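Local coordinates for putative restriction endonuclease domain-containing protein (Anabaena variabilis, PDB 3OT2) that is of uncharacterised function but probably acts as a nuclease, belonging to the Uma2 (DUF820) family of restriction-endonuclease-like PD-(D/E)XK proteins, at residues T21-E26 against I32-M37; E26-K31 against T123-H128; E68-F73 against S77-I82; R89-R92 against I98-I101. One frame throughout, in Å; residues are numbered along the deposited sequence.

Contact 1. Residues T21-E26 against I32-M37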
loop_
_atom_site.group_PDB
_atom_site.type_symbol
_atom_site.label_atom_id
_atom_site.label_comp_id
_atom_site.label_asym_id
_atom_site.label_seq_id
_atom_site.Cartn_x
_atom_site.Cartn_y
_atom_site.Cartn_z
ATOM N N THR A 21 -8.642 3.177 25.572
ATOM C CA THR A 21 -7.916 4.455 25.509
ATOM C C THR A 21 -8.556 5.371 24.458
ATOM O O THR A 21 -9.355 4.898 23.644
ATOM C CB THR A 21 -6.411 4.222 25.198
ATOM O OG1 THR A 21 -6.263 3.620 23.908
ATOM C CG2 THR A 21 -5.708 3.376 26.242
ATOM N N GLU A 22 -8.228 6.680 24.485
ATOM C CA GLU A 22 -8.711 7.640 23.485
ATOM C C GLU A 22 -7.515 8.406 22.928
ATOM O O GLU A 22 -6.915 9.197 23.666
ATOM C CB GLU A 22 -9.781 8.601 24.016
ATOM C CG GLU A 22 -10.967 8.777 23.068
ATOM C CD GLU A 22 -10.704 9.432 21.721
ATOM O OE1 GLU A 22 -10.200 10.581 21.700
ATOM O OE2 GLU A 22 -11.043 8.814 20.684
ATOM N N PRO A 23 -7.092 8.126 21.664
ATOM C CA PRO A 23 -7.685 7.196 20.678
ATOM C C PRO A 23 -7.500 5.730 21.082
ATOM O O PRO A 23 -6.645 5.424 21.919
ATOM C CB PRO A 23 -6.929 7.527 19.377
ATOM C CG PRO A 23 -6.270 8.844 19.622
ATOM C CD PRO A 23 -5.935 8.821 21.078
ATOM N N ALA A 24 -8.318 4.826 20.499
ATOM C CA ALA A 24 -8.274 3.400 20.818
ATOM C C ALA A 24 -6.905 2.760 20.519
ATOM O O ALA A 24 -6.139 3.250 19.685
ATOM C CB ALA A 24 -9.365 2.672 20.062
ATOM N N SER A 25 -6.595 1.692 21.257
ATOM C CA SER A 25 -5.364 0.937 21.098
ATOM C C SER A 25 -5.620 -0.349 20.324
ATOM O O SER A 25 -6.618 -1.048 20.549
ATOM C CB SER A 25 -4.737 0.622 22.449
ATOM O OG SER A 25 -4.329 1.823 23.079
ATOM N N GLU A 26 -4.704 -0.652 19.417
ATOM C CA GLU A 26 -4.742 -1.865 18.628
ATOM C C GLU A 26 -3.637 -2.787 19.083
ATOM O O GLU A 26 -2.607 -2.323 19.589
ATOM C CB GLU A 26 -4.608 -1.562 17.129
ATOM C CG GLU A 26 -5.736 -0.712 16.578
ATOM C CD GLU A 26 -5.721 -0.523 15.072
ATOM O OE1 GLU A 26 -4.712 -0.008 14.550
ATOM O OE2 GLU A 26 -6.737 -0.834 14.414
ATOM N N ILE A 32 1.360 -3.102 21.037
ATOM C CA ILE A 32 0.235 -2.222 21.330
ATOM C C ILE A 32 0.509 -0.891 20.622
ATOM O O ILE A 32 1.540 -0.255 20.884
ATOM C CB ILE A 32 -0.024 -2.054 22.850
ATOM C CG1 ILE A 32 -0.297 -3.418 23.522
ATOM C CG2 ILE A 32 -1.180 -1.070 23.083
ATOM C CD1 ILE A 32 -0.326 -3.409 25.079
ATOM N N ILE A 33 -0.366 -0.521 19.679
ATOM C CA ILE A 33 -0.235 0.713 18.913
ATOM C C ILE A 33 -1.525 1.501 19.047
ATOM O O ILE A 33 -2.609 1.011 18.699
ATOM C CB ILE A 33 0.145 0.500 17.412
ATOM C CG1 ILE A 33 1.396 -0.397 17.247
ATOM C CG2 ILE A 33 0.347 1.862 16.695
ATOM C CD1 ILE A 33 1.473 -1.140 15.936
ATOM N N GLN A 34 -1.402 2.728 19.543
ATOM C CA GLN A 34 -2.539 3.623 19.700
ATOM C C GLN A 34 -2.874 4.252 18.360
ATOM O O GLN A 34 -1.963 4.621 17.616
ATOM C CB GLN A 34 -2.218 4.677 20.743
ATOM C CG GLN A 34 -3.453 5.365 21.296
ATOM C CD GLN A 34 -3.163 6.276 22.463
ATOM O OE1 GLN A 34 -2.010 6.562 22.811
ATOM N NE2 GLN A 34 -4.222 6.744 23.095
ATOM N N LYS A 35 -4.179 4.364 18.043
ATOM C CA LYS A 35 -4.664 4.957 16.791
ATOM C C LYS A 35 -4.342 6.467 16.744
ATOM O O LYS A 35 -4.099 7.046 17.800
ATOM C CB LYS A 35 -6.189 4.736 16.644
ATOM C CG LYS A 35 -6.574 3.362 16.125
ATOM C CD LYS A 35 -8.080 3.265 15.857
ATOM C CE LYS A 35 -8.513 4.093 14.658
ATOM N NZ LYS A 35 -9.886 3.756 14.220
ATOM N N PRO A 36 -4.326 7.134 15.557
ATOM C CA PRO A 36 -4.019 8.576 15.551
ATOM C C PRO A 36 -5.144 9.410 16.163
ATOM O O PRO A 36 -6.289 8.961 16.281
ATOM C CB PRO A 36 -3.818 8.904 14.057
ATOM C CG PRO A 36 -4.419 7.840 13.328
ATOM C CD PRO A 36 -4.538 6.629 14.180
HETATM N N MSE A 37 -4.800 10.627 16.579
HETATM C CA MSE A 37 -5.752 11.566 17.157
HETATM C C MSE A 37 -6.771 11.980 16.080
HETATM O O MSE A 37 -6.394 12.070 14.902
HETATM C CB MSE A 37 -4.999 12.788 17.716
HETATM C CG MSE A 37 -4.146 12.462 18.941
HETATM SE SE MSE A 37 -5.271 12.260 20.527
HETATM C CE MSE A 37 -5.824 14.104 20.715
HETATM O O HOH W 1 -3.131 1.795 15.995
#
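The carbonyl oxygen of Pro-23 is gripped by two donors, the side-chain amide of Gln-34 across the contact and the hydroxyl of Thr-21 two residues back. Gln-34 NE2 lies 3.0 Å from Pro-23 O, in the carbonyl plane and on a lone pair, and the oxygen in turn sits almost in the plane of the amide. Glutamine has the length for this: CG stands opposite its backbone N (chi1 -162°) and the extended chain crosses the Pro-23 ring at about a right angle. Thr-21 OG1 reaches Pro-23 O at 2.7 Å and itself accepts from Ser-25 OG at 2.8 Å, so the hydroxyls form a chain from Ser-25 to Pro-23 O; Thr-21 and Ser-25 both line the 1,4-butanediol pocket. A valine at Thr-21 would probably leave the Ser-25 hydroxyl without its acceptor and Pro-23 O held by Gln-34 alone.

These residues extend the open end of the antiparallel hairpin 25-28/31-34, where Glu-26 and Ile-33 form a hydrogen-bonded pair and Ser-25 faces Gln-34 in a non-hydrogen-bonded one. Beyond them Lys-35 N donates to Ala-24 O at 2.8 Å. Pro-23, which follows a cis peptide, rests its CD 3.5 Å from the selenium of Met-37 (a selenomethionine, atom SE). On the face of Glu-26 and Ile-33, a water bridges Glu-26 OE1 to Ile-33 O, while Glu-26 OE2 accepts from Val-79 N. Lys-35 lays its CG beside the Glu-26 carboxylate, then bends away to carry NZ to Glu-68, Asp-81 and Val-79 O.

Contact 2. Residues E26-K31 against T123-H128. With EDO (1,2-ethanediol), chain G; EDO (1,2-ethanediol), chain K.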
loop_
_atom_site.group_PDB
_atom_site.type_symbol
_atom_site.label_atom_id
_atom_site.label_comp_id
_atom_site.label_asym_id
_atom_site.label_seq_id
_atom_site.Cartn_x
_atom_site.Cartn_y
_atom_site.Cartn_z
ATOM N N GLU A 26 -4.704 -0.652 19.417
ATOM C CA GLU A 26 -4.742 -1.865 18.628
ATOM C C GLU A 26 -3.637 -2.787 19.083
ATOM O O GLU A 26 -2.607 -2.323 19.589
ATOM C CB GLU A 26 -4.608 -1.562 17.129
ATOM C CG GLU A 26 -5.736 -0.712 16.578
ATOM C CD GLU A 26 -5.721 -0.523 15.072
ATOM O OE1 GLU A 26 -4.712 -0.008 14.550
ATOM O OE2 GLU A 26 -6.737 -0.834 14.414
ATOM N N TYR A 27 -3.868 -4.091 18.949
ATOM C CA TYR A 27 -2.889 -5.132 19.265
ATOM C C TYR A 27 -2.547 -5.807 17.935
ATOM O O TYR A 27 -3.369 -6.543 17.373
ATOM C CB TYR A 27 -3.424 -6.105 20.327
ATOM C CG TYR A 27 -2.455 -7.209 20.688
ATOM C CD1 TYR A 27 -1.501 -7.030 21.687
ATOM C CD2 TYR A 27 -2.518 -8.449 20.060
ATOM C CE1 TYR A 27 -0.616 -8.053 22.038
ATOM C CE2 TYR A 27 -1.642 -9.476 20.401
ATOM C CZ TYR A 27 -0.701 -9.278 21.400
ATOM O OH TYR A 27 0.175 -10.287 21.712
ATOM N N ILE A 28 -1.366 -5.457 17.384
ATOM C CA ILE A 28 -0.919 -5.905 16.063
ATOM C C ILE A 28 0.444 -6.531 16.178
ATOM O O ILE A 28 1.381 -5.870 16.629
ATOM C CB ILE A 28 -0.895 -4.727 15.052
ATOM C CG1 ILE A 28 -2.226 -3.931 15.045
ATOM C CG2 ILE A 28 -0.541 -5.241 13.644
ATOM C CD1 ILE A 28 -2.096 -2.515 14.593
ATOM N N GLU A 29 0.558 -7.800 15.758
ATOM C CA GLU A 29 1.820 -8.563 15.754
ATOM C C GLU A 29 2.508 -8.525 17.138
ATOM O O GLU A 29 3.730 -8.379 17.231
ATOM C CB GLU A 29 2.761 -8.038 14.648
ATOM C CG GLU A 29 2.158 -8.151 13.253
ATOM C CD GLU A 29 2.973 -7.597 12.104
ATOM O OE1 GLU A 29 3.719 -6.614 12.322
ATOM O OE2 GLU A 29 2.799 -8.087 10.965
ATOM N N GLY A 30 1.706 -8.628 18.192
ATOM C CA GLY A 30 2.180 -8.625 19.573
ATOM C C GLY A 30 2.502 -7.267 20.170
ATOM O O GLY A 30 2.920 -7.201 21.324
ATOM N N LYS A 31 2.303 -6.176 19.400
ATOM C CA LYS A 31 2.601 -4.806 19.825
ATOM C C LYS A 31 1.324 -4.006 20.057
ATOM O O LYS A 31 0.330 -4.200 19.351
ATOM C CB LYS A 31 3.459 -4.077 18.772
ATOM C CG LYS A 31 4.763 -4.780 18.393
ATOM C CD LYS A 31 5.354 -4.196 17.105
ATOM C CE LYS A 31 6.476 -5.028 16.528
ATOM N NZ LYS A 31 5.981 -6.234 15.804
ATOM N N THR A 123 -2.158 -0.761 5.930
ATOM C CA THR A 123 -2.109 -1.745 4.833
ATOM C C THR A 123 -2.001 -3.149 5.429
ATOM O O THR A 123 -2.754 -4.023 5.011
ATOM C CB THR A 123 -0.977 -1.420 3.853
ATOM O OG1 THR A 123 -1.266 -0.139 3.325
ATOM C CG2 THR A 123 -0.923 -2.393 2.709
ATOM N N LYS A 124 -1.129 -3.341 6.436
ATOM C CA LYS A 124 -1.008 -4.638 7.121
ATOM C C LYS A 124 -2.358 -5.044 7.740
ATOM O O LYS A 124 -2.739 -6.206 7.647
ATOM C CB LYS A 124 0.046 -4.593 8.230
ATOM C CG LYS A 124 1.485 -4.475 7.768
ATOM C CD LYS A 124 2.350 -4.428 9.000
ATOM C CE LYS A 124 3.775 -4.177 8.659
ATOM N NZ LYS A 124 4.630 -4.277 9.870
ATOM N N ASN A 125 -3.055 -4.099 8.394
ATOM C CA ASN A 125 -4.360 -4.365 9.019
ATOM C C ASN A 125 -5.395 -4.793 7.982
ATOM O O ASN A 125 -6.122 -5.759 8.219
ATOM C CB ASN A 125 -4.862 -3.141 9.807
ATOM C CG ASN A 125 -4.151 -2.959 11.132
ATOM O OD1 ASN A 125 -3.458 -3.863 11.638
ATOM N ND2 ASN A 125 -4.317 -1.795 11.735
ATOM N N ILE A 126 -5.427 -4.125 6.820
ATOM C CA ILE A 126 -6.359 -4.478 5.751
ATOM C C ILE A 126 -6.007 -5.869 5.239
ATOM O O ILE A 126 -6.899 -6.702 5.078
ATOM C CB ILE A 126 -6.399 -3.421 4.611
ATOM C CG1 ILE A 126 -7.062 -2.103 5.101
ATOM C CG2 ILE A 126 -7.150 -3.977 3.383
ATOM C CD1 ILE A 126 -6.884 -0.893 4.177
ATOM N N LEU A 127 -4.712 -6.145 5.017
ATOM C CA LEU A 127 -4.333 -7.457 4.492
ATOM C C LEU A 127 -4.633 -8.576 5.503
ATOM O O LEU A 127 -5.001 -9.674 5.084
ATOM C CB LEU A 127 -2.872 -7.469 4.025
ATOM C CG LEU A 127 -2.560 -6.520 2.845
ATOM C CD1 LEU A 127 -1.066 -6.352 2.673
ATOM C CD2 LEU A 127 -3.228 -6.978 1.536
ATOM N N HIS A 128 -4.530 -8.291 6.817
ATOM C CA HIS A 128 -4.853 -9.252 7.893
ATOM C C HIS A 128 -6.371 -9.540 7.861
ATOM O O HIS A 128 -6.767 -10.693 8.000
ATOM C CB HIS A 128 -4.399 -8.720 9.272
ATOM C CG HIS A 128 -4.715 -9.635 10.420
ATOM N ND1 HIS A 128 -3.937 -10.740 10.686
ATOM C CD2 HIS A 128 -5.713 -9.570 11.335
ATOM C CE1 HIS A 128 -4.489 -11.331 11.733
ATOM N NE2 HIS A 128 -5.563 -10.656 12.162
HETATM C C1 EDO G . 2.701 -2.117 12.430
HETATM O O1 EDO G . 3.588 -2.004 11.303
HETATM C C2 EDO G . 2.754 -3.542 12.967
HETATM O O2 EDO G . 3.438 -3.595 14.233
HETATM C C1 EDO K . -0.413 0.966 0.099
HETATM O O1 EDO K . -0.803 1.824 1.166
HETATM C C2 EDO K . 0.827 0.167 0.514
HETATM O O2 EDO K . 1.952 1.036 0.661
#
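Ile-28 meets the side-chain amide of Asn-125 at about a right angle, its CD1 3.5 Å from Asn-125 OD1 and its CG1 scarcely farther. The isoleucine has CG1 beside its backbone N and opposite its carbonyl carbon (chi1 -50°), which turns that branch and its methyl toward the helix. Asn-125 is short enough to fit against this branch and still offer ND2 to Glu-26 OE1 at 3.4 Å. That bond is long and bent (128° at the hydrogen) and therefore weak; the carboxylate and amide planes stand 88° apart, and the firmer partner of Glu-26 is Val-79 N, on OE2.

The segment 26-31 closes its hairpin through a type I' turn from Ile-28 to Lys-31, with Glu-29 and Gly-30 both at positive phi, and packs this end against helix 119-131. From the turn Glu-29 extends its chain to set OE1 3.5 Å from Lys-124 NZ, a long salt bridge. Lys-124 is fully extended and crosses Glu-29 at about a right angle, a reach that suits lysine because its amine also serves Asp-160 of the second subunit. An ethanediol, probably from the crystallisation liquor, accepts from Lys-124 NZ at 2.9 Å and lies beside Glu-29 OE1.

Contact 3. Residues E68-F73 against S77-I82. With EDO (1,2-ethanediol), chain I.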
loop_
_atom_site.group_PDB
_atom_site.type_symbol
_atom_site.label_atom_id
_atom_site.label_comp_id
_atom_site.label_asym_id
_atom_site.label_seq_id
_atom_site.Cartn_x
_atom_site.Cartn_y
_atom_site.Cartn_z
ATOM N N GLU A 68 -15.578 3.019 14.449
ATOM C CA GLU A 68 -14.625 2.691 15.510
ATOM C C GLU A 68 -15.025 1.447 16.358
ATOM O O GLU A 68 -14.978 1.494 17.592
ATOM C CB GLU A 68 -14.468 3.904 16.444
ATOM C CG GLU A 68 -14.036 5.201 15.774
ATOM C CD GLU A 68 -12.607 5.227 15.276
ATOM O OE1 GLU A 68 -11.774 4.497 15.851
ATOM O OE2 GLU A 68 -12.309 5.997 14.333
ATOM N N LEU A 69 -15.371 0.335 15.696
ATOM C CA LEU A 69 -15.743 -0.897 16.377
ATOM C C LEU A 69 -14.518 -1.817 16.484
ATOM O O LEU A 69 -13.796 -1.994 15.498
ATOM C CB LEU A 69 -16.888 -1.584 15.598
ATOM C CG LEU A 69 -17.339 -2.964 16.061
ATOM C CD1 LEU A 69 -18.152 -2.878 17.368
ATOM C CD2 LEU A 69 -18.140 -3.658 14.976
ATOM N N ARG A 70 -14.278 -2.394 17.679
ATOM C CA ARG A 70 -13.162 -3.312 17.873
ATOM C C ARG A 70 -13.474 -4.677 17.258
ATOM O O ARG A 70 -14.542 -5.237 17.496
ATOM C CB ARG A 70 -12.806 -3.443 19.361
ATOM C CG ARG A 70 -11.701 -4.465 19.654
ATOM C CD ARG A 70 -11.154 -4.371 21.083
ATOM N NE ARG A 70 -10.747 -3.010 21.430
ATOM C CZ ARG A 70 -9.582 -2.468 21.098
ATOM N NH1 ARG A 70 -8.671 -3.180 20.439
ATOM N NH2 ARG A 70 -9.316 -1.213 21.417
ATOM N N CYS A 71 -12.549 -5.185 16.443
ATOM C CA CYS A 71 -12.622 -6.495 15.812
ATOM C C CYS A 71 -11.407 -7.292 16.233
ATOM O O CYS A 71 -10.279 -6.880 15.950
ATOM C CB CYS A 71 -12.729 -6.365 14.295
ATOM S SG CYS A 71 -14.265 -5.571 13.745
ATOM N N THR A 72 -11.630 -8.398 16.964
ATOM C CA THR A 72 -10.554 -9.241 17.487
ATOM C C THR A 72 -10.589 -10.601 16.797
ATOM O O THR A 72 -11.532 -11.362 16.994
ATOM C CB THR A 72 -10.661 -9.355 19.016
ATOM O OG1 THR A 72 -10.665 -8.041 19.565
ATOM C CG2 THR A 72 -9.510 -10.172 19.645
ATOM N N PHE A 73 -9.536 -10.920 16.019
ATOM C CA PHE A 73 -9.443 -12.178 15.280
ATOM C C PHE A 73 -8.004 -12.389 14.814
ATOM O O PHE A 73 -7.245 -11.426 14.695
ATOM C CB PHE A 73 -10.418 -12.174 14.070
ATOM C CG PHE A 73 -10.187 -11.020 13.120
ATOM C CD1 PHE A 73 -10.821 -9.797 13.319
ATOM C CD2 PHE A 73 -9.300 -11.139 12.059
ATOM C CE1 PHE A 73 -10.588 -8.725 12.460
ATOM C CE2 PHE A 73 -9.080 -10.069 11.187
ATOM C CZ PHE A 73 -9.716 -8.871 11.401
ATOM N N SER A 77 -6.146 -7.516 17.591
ATOM C CA SER A 77 -7.323 -6.783 18.063
ATOM C C SER A 77 -7.248 -5.370 17.497
ATOM O O SER A 77 -6.425 -4.568 17.939
ATOM C CB SER A 77 -7.409 -6.786 19.584
ATOM O OG SER A 77 -8.613 -6.138 19.940
ATOM N N THR A 78 -8.058 -5.094 16.469
ATOM C CA THR A 78 -7.996 -3.831 15.744
ATOM C C THR A 78 -9.301 -3.045 15.811
ATOM O O THR A 78 -10.346 -3.574 16.183
ATOM C CB THR A 78 -7.600 -4.072 14.272
ATOM O OG1 THR A 78 -8.517 -4.982 13.656
ATOM C CG2 THR A 78 -6.159 -4.584 14.131
ATOM N N VAL A 79 -9.209 -1.759 15.465
ATOM C CA VAL A 79 -10.335 -0.837 15.467
ATOM C C VAL A 79 -10.355 -0.121 14.109
ATOM O O VAL A 79 -9.901 1.024 14.015
ATOM C CB VAL A 79 -10.306 0.158 16.665
ATOM C CG1 VAL A 79 -11.607 0.961 16.739
ATOM C CG2 VAL A 79 -10.056 -0.557 17.988
ATOM N N PRO A 80 -10.902 -0.759 13.045
ATOM C CA PRO A 80 -10.970 -0.077 11.748
ATOM C C PRO A 80 -11.767 1.217 11.879
ATOM O O PRO A 80 -12.683 1.272 12.704
ATOM C CB PRO A 80 -11.703 -1.093 10.853
ATOM C CG PRO A 80 -11.435 -2.399 11.474
ATOM C CD PRO A 80 -11.478 -2.117 12.955
ATOM N N ASP A 81 -11.431 2.248 11.081
ATOM C CA ASP A 81 -12.195 3.493 11.118
ATOM C C ASP A 81 -13.701 3.185 10.902
ATOM O O ASP A 81 -14.559 3.714 11.625
ATOM C CB ASP A 81 -11.668 4.487 10.064
ATOM C CG ASP A 81 -10.330 5.126 10.402
ATOM O OD1 ASP A 81 -9.958 5.147 11.612
ATOM O OD2 ASP A 81 -9.673 5.641 9.474
ATOM N N ILE A 82 -14.006 2.306 9.916
ATOM C CA ILE A 82 -15.377 1.842 9.610
ATOM C C ILE A 82 -15.315 0.354 9.340
ATOM O O ILE A 82 -14.490 -0.091 8.557
ATOM C CB ILE A 82 -16.050 2.588 8.433
ATOM C CG1 ILE A 82 -16.029 4.118 8.639
ATOM C CG2 ILE A 82 -17.488 2.071 8.163
ATOM C CD1 ILE A 82 -16.135 4.886 7.373
HETATM C C1 EDO I . -14.267 0.665 21.106
HETATM O O1 EDO I . -14.354 -0.684 21.555
HETATM C C2 EDO I . -12.992 0.809 20.301
HETATM O O2 EDO I . -12.884 2.176 19.903
HETATM O O HOH W 2 -14.468 -0.578 13.267
HETATM O O HOH W 3 -8.014 -7.579 14.076
#
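The short hairpin of strands 71-73 and 76-78 pairs Cys-71 with Thr-78 through two backbone hydrogen bonds and sets Thr-72 beside Ser-77 in a non-hydrogen-bonded pair. Ser-77 OG lies 2.8 Å from Thr-72 OG1, a bond either hydroxyl could donate, and it also accepts from Arg-70 NH1 at 3.0 Å. A small hydroxyl suits this place because it can serve both neighbours. Arg-70 sends CG out opposite its backbone N and then folds back at chi3 (-52°), which brings Ser-77 OG to the edge of the guanidinium, near its plane. Over one face of the same group sits a methyl of Val-79, whose CG2 is 3.6 Å from Arg-70 NH2. NE pairs with Glu-20 and NH2 donates to Ser-25 O, which holds the arginine at the wall of the 1,4-butanediol pocket. On the side of Cys-71 and Thr-78, a water donates to Cys-71 O and lies over a face of the Phe-73 ring.

Past the strands, Glu-68 N donates to Asp-81 O at 3.1 Å, from above the carbonyl plane. The two side chains lie side by side and point the same way, their carboxylate planes 51° apart, with Glu-68 OE2 3.7 Å from Asp-81 OD1. Lys-35 NZ forms salt bridges to both, probably offsetting these like charges, and their other oxygens bond Gln-46 and His-42. Pro-80 and Asp-81 are consistent with the Pro-Asp pair of the PD-(D/E)XK nuclease signature.

Contact 4. Residues R89-R92 against I98-I101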
loop_
_atom_site.group_PDB
_atom_site.type_symbol
_atom_site.label_atom_id
_atom_site.label_comp_id
_atom_site.label_asym_id
_atom_site.label_seq_id
_atom_site.Cartn_x
_atom_site.Cartn_y
_atom_site.Cartn_z
ATOM N N ARG A 89 -23.871 -12.039 9.842
ATOM C CA ARG A 89 -22.587 -12.098 10.553
ATOM C C ARG A 89 -22.518 -11.148 11.760
ATOM O O ARG A 89 -21.539 -11.211 12.493
ATOM C CB ARG A 89 -21.421 -11.811 9.577
ATOM C CG ARG A 89 -21.187 -12.981 8.622
ATOM C CD ARG A 89 -19.965 -12.742 7.764
ATOM N NE ARG A 89 -18.723 -13.059 8.474
ATOM C CZ ARG A 89 -17.814 -12.166 8.834
ATOM N NH1 ARG A 89 -18.007 -10.876 8.586
ATOM N NH2 ARG A 89 -16.712 -12.549 9.459
ATOM N N ILE A 90 -23.551 -10.313 12.006
ATOM C CA ILE A 90 -23.541 -9.406 13.163
ATOM C C ILE A 90 -23.778 -10.262 14.439
ATOM O O ILE A 90 -24.835 -10.872 14.545
ATOM C CB ILE A 90 -24.569 -8.238 13.023
ATOM C CG1 ILE A 90 -24.230 -7.321 11.828
ATOM C CG2 ILE A 90 -24.654 -7.413 14.337
ATOM C CD1 ILE A 90 -25.330 -6.381 11.374
ATOM N N PRO A 91 -22.792 -10.375 15.376
ATOM C CA PRO A 91 -23.032 -11.170 16.600
ATOM C C PRO A 91 -24.119 -10.525 17.466
ATOM O O PRO A 91 -24.125 -9.311 17.667
ATOM C CB PRO A 91 -21.669 -11.189 17.295
ATOM C CG PRO A 91 -20.966 -9.989 16.801
ATOM C CD PRO A 91 -21.449 -9.761 15.390
ATOM N N ARG A 92 -25.079 -11.332 17.904
ATOM C CA ARG A 92 -26.215 -10.864 18.693
ATOM C C ARG A 92 -26.383 -11.661 19.959
ATOM O O ARG A 92 -26.087 -12.867 19.992
ATOM C CB ARG A 92 -27.516 -10.952 17.871
ATOM C CG ARG A 92 -27.499 -10.050 16.649
ATOM C CD ARG A 92 -28.842 -9.923 15.974
ATOM N NE ARG A 92 -28.700 -9.066 14.807
ATOM C CZ ARG A 92 -28.913 -7.754 14.793
ATOM N NH1 ARG A 92 -29.330 -7.126 15.886
ATOM N NH2 ARG A 92 -28.730 -7.063 13.684
ATOM N N ILE A 98 -27.387 -6.274 19.333
ATOM C CA ILE A 98 -26.003 -6.489 18.910
ATOM C C ILE A 98 -25.121 -6.679 20.153
ATOM O O ILE A 98 -25.311 -5.995 21.156
ATOM C CB ILE A 98 -25.504 -5.358 17.986
ATOM C CG1 ILE A 98 -26.391 -5.281 16.700
ATOM C CG2 ILE A 98 -24.031 -5.576 17.622
ATOM C CD1 ILE A 98 -26.122 -4.098 15.720
ATOM N N ALA A 99 -24.223 -7.670 20.081
ATOM C CA ALA A 99 -23.249 -8.030 21.099
ATOM C C ALA A 99 -22.227 -6.910 21.298
ATOM O O ALA A 99 -21.989 -6.120 20.376
ATOM C CB ALA A 99 -22.526 -9.302 20.673
ATOM N N ASN A 100 -21.600 -6.855 22.482
ATOM C CA ASN A 100 -20.574 -5.846 22.750
ATOM C C ASN A 100 -19.216 -6.234 22.129
ATOM O O ASN A 100 -18.399 -5.361 21.857
ATOM C CB ASN A 100 -20.415 -5.627 24.259
ATOM C CG ASN A 100 -21.703 -5.290 24.974
ATOM O OD1 ASN A 100 -22.136 -5.991 25.889
ATOM N ND2 ASN A 100 -22.369 -4.248 24.544
ATOM N N ILE A 101 -18.973 -7.531 21.928
ATOM C CA ILE A 101 -17.694 -8.066 21.447
ATOM C C ILE A 101 -17.860 -8.690 20.064
ATOM O O ILE A 101 -18.806 -9.431 19.820
ATOM C CB ILE A 101 -17.098 -9.081 22.477
ATOM C CG1 ILE A 101 -17.020 -8.509 23.917
ATOM C CG2 ILE A 101 -15.757 -9.701 22.033
ATOM C CD1 ILE A 101 -15.998 -7.317 24.263
#
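With chi1 of -60°, Ile-98 holds CG1 beside its backbone N, where this branch touches both Ile-90 and Arg-92. Its CG1 is 3.6 Å from Ile-90 CG2, the methyl that Ile-90 keeps opposite its own backbone N. Arg-92 runs extended from CG to NE, and a turn at chi4 (-93°) then lays one face of its guanidinium over Ile-98 CG1 and Ile-90 CG2, with NH1 3.6 Å from Ile-98 CG1. Arginine suits this rim because its flat group can cover an aliphatic branch while its N-H groups can still bond: NH1 donates to Gly-96 O. An alanine in place of Ile-98 would probably open a gap beside the Ile-90 methyl and leave the guanidinium with only part of its apolar cover.

Both segments belong to the long irregular connection between strands 82-86 and 108-112, and they meet where the excursion 93-97 leaves and returns. The backbones are joined by a single bridge: Ala-99 N donates to Pro-91 O at 2.9 Å, almost straight at 177° but from above the carbonyl plane. The Ala-99 methyl lies close to this bond, its CB 3.4 Å from Pro-91 O and 4.0 Å from Pro-91 CB, a small apolar contact that suits alanine. At the far end of the proline ring, CG comes to 3.8 Å from Ile-101 O. Ile-90 and Ile-98 rest on Arg-64, and Ile-98 also touches Phe-66, so the isoleucines join this loop to edge strand 63-67.

Overall arrangement
Contacts 1 and 2 share Glu-26 and the hairpin 25-28/31-34, and both lean on contact 3, whose centre is 11 Å from contact 1 and 10 Å from contact 2. The two hairpins meet along strands 25-28 and 76-78, where Tyr-27 N lies 2.8 Å from Ser-77 O and Glu-26 OE2 2.8 Å from Val-79 N. Lys-35 of contact 1 reaches Glu-68 OE1 of contact 3 with NZ at 2.6 Å, joining a polar cluster that may mark the nuclease site. The 1,4-butanediol pocket draws Thr-21 and Ser-25 from contact 1 and Arg-70 from contact 3. Contact 4 stands apart, its nearest atoms about 5 Å from contact 3.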